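Maleate cis-trans isomerase (Pseudomonas putida, PDB 4FQ5) probably catalyses the cis-trans isomerization of maleate to fumarate, working as a homodimer of the maleate isomerase family. Local coordinates at residues A[248-251]-A[252-256]. The protein carries 1 engineered substitution. Sequence-based numbering, arbitrary orientation.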
loop_
_atom_site.group_PDB
_atom_site.type_symbol
_atom_site.label_atom_id
_atom_site.label_comp_id
_atom_site.label_asym_id
_atom_site.label_seq_id
_atom_site.Cartn_x
_atom_site.Cartn_y
_atom_site.Cartn_z
ATOM N N THR A 248 -8.795 -1.453 20.849
ATOM C CA THR A 248 -8.129 -2.759 20.749
ATOM C C THR A 248 -6.783 -2.648 20.026
ATOM O O THR A 248 -5.786 -3.216 20.478
ATOM C CB THR A 248 -9.027 -3.796 20.032
ATOM O OG1 THR A 248 -10.236 -3.984 20.776
ATOM C CG2 THR A 248 -8.328 -5.147 19.888
ATOM N N THR A 249 -6.742 -1.912 18.914
ATOM C CA THR A 249 -5.469 -1.801 18.188
ATOM C C THR A 249 -4.474 -0.956 18.971
ATOM O O THR A 249 -3.286 -1.266 19.003
ATOM C CB THR A 249 -5.576 -1.370 16.691
ATOM O OG1 THR A 249 -4.991 -0.081 16.482
ATOM C CG2 THR A 249 -6.975 -1.420 16.153
ATOM N N TRP A 250 -4.970 0.086 19.633
ATOM C CA TRP A 250 -4.153 0.853 20.557
ATOM C C TRP A 250 -3.554 -0.046 21.615
ATOM O O TRP A 250 -2.340 -0.002 21.862
ATOM C CB TRP A 250 -4.955 1.993 21.181
ATOM C CG TRP A 250 -4.180 2.703 22.256
ATOM C CD1 TRP A 250 -3.240 3.721 22.100
ATOM C CD2 TRP A 250 -4.224 2.441 23.701
ATOM N NE1 TRP A 250 -2.721 4.095 23.318
ATOM C CE2 TRP A 250 -3.268 3.369 24.317
ATOM C CE3 TRP A 250 -4.939 1.567 24.516
ATOM C CZ2 TRP A 250 -3.054 3.402 25.688
ATOM C CZ3 TRP A 250 -4.709 1.608 25.899
ATOM C CH2 TRP A 250 -3.789 2.508 26.468
ATOM N N ALA A 251 -4.386 -0.893 22.222
ATOM C CA ALA A 251 -3.920 -1.791 23.285
ATOM C C ALA A 251 -2.945 -2.864 22.792
ATOM O O ALA A 251 -1.968 -3.170 23.471
ATOM C CB ALA A 251 -5.099 -2.416 24.024
ATOM N N MET A 252 -3.198 -3.415 21.608
ATOM C CA MET A 252 -2.278 -4.374 20.995
ATOM C C MET A 252 -0.904 -3.748 20.738
ATOM O O MET A 252 0.127 -4.326 21.094
ATOM C CB MET A 252 -2.851 -4.916 19.686
ATOM C CG MET A 252 -3.933 -5.967 19.838
ATOM S SD MET A 252 -4.659 -6.352 18.232
ATOM C CE MET A 252 -5.505 -7.870 18.630
ATOM N N LEU A 253 -0.902 -2.567 20.118
ATOM C CA LEU A 253 0.338 -1.830 19.865
ATOM C C LEU A 253 1.103 -1.538 21.163
ATOM O O LEU A 253 2.313 -1.777 21.244
ATOM C CB LEU A 253 0.040 -0.529 19.117
ATOM C CG LEU A 253 0.238 -0.349 17.601
ATOM C CD1 LEU A 253 0.541 -1.610 16.797
ATOM C CD2 LEU A 253 -0.939 0.426 17.019
ATOM N N THR A 254 0.396 -1.043 22.179
ATOM C CA THR A 254 1.041 -0.723 23.456
ATOM C C THR A 254 1.604 -1.982 24.132
ATOM O O THR A 254 2.677 -1.937 24.742
ATOM C CB THR A 254 0.104 0.020 24.432
ATOM O OG1 THR A 254 -1.034 -0.795 24.723
ATOM C CG2 THR A 254 -0.367 1.335 23.841
ATOM N N ALA A 255 0.891 -3.102 24.001
ATOM C CA ALA A 255 1.335 -4.360 24.606
ATOM C C ALA A 255 2.608 -4.870 23.937
ATOM O O ALA A 255 3.363 -5.629 24.533
ATOM C CB ALA A 255 0.232 -5.410 24.535
ATOM N N LEU A 256 2.836 -4.440 22.696
ATOM C CA LEU A 256 4.024 -4.824 21.945
ATOM C C LEU A 256 5.116 -3.768 22.010
ATOM O O LEU A 256 6.096 -3.848 21.268
ATOM C CB LEU A 256 3.669 -5.098 20.486
ATOM C CG LEU A 256 2.786 -6.321 20.243
ATOM C CD1 LEU A 256 2.251 -6.290 18.825
ATOM C CD2 LEU A 256 3.534 -7.621 20.540
#
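Thr254 lays its methyl over the indole of Trp250 one turn earlier in helix 244-255, the last helix of the modelled chain, an i, i+4 CH-pi contact along an alpha-helix whose backbone N-H groups from Met252 to Ala255 bond to the carbonyls of Thr248 to Ala251. CG2 lies 3.8 Å from the centroid of the five-membered ring of Trp250, nearly above it (20° off the normal), and, of the ring atoms, comes nearest to CE2. With chi1 at 60°, OG1 of Thr254 sits between the backbone N and the carbonyl carbon, which turns it back to donate to Ala251 O at 2.8 Å. That oxygen also accepts from Ala255 N on the same face of its carbonyl plane. Replacing Thr254 by alanine would probably leave Ala251 O one donor short and this indole face without its methyl. Packing is tight on the inner sides: Trp250 also meets helix 138-149, Thr249 and Leu253 run side by side against helix 41-52, and extended Met252 reaches strand 27-35. The helix end is looser; Ala255 is exposed, Thr254 only partly covered, and Leu256 departs from helical geometry, its N held by weak bonds. Toward the maleate pocket, the Thr248 side chain stands about 8 Å from bound maleic acid, and its CG2 meets Met252 CE at 4.1 Å.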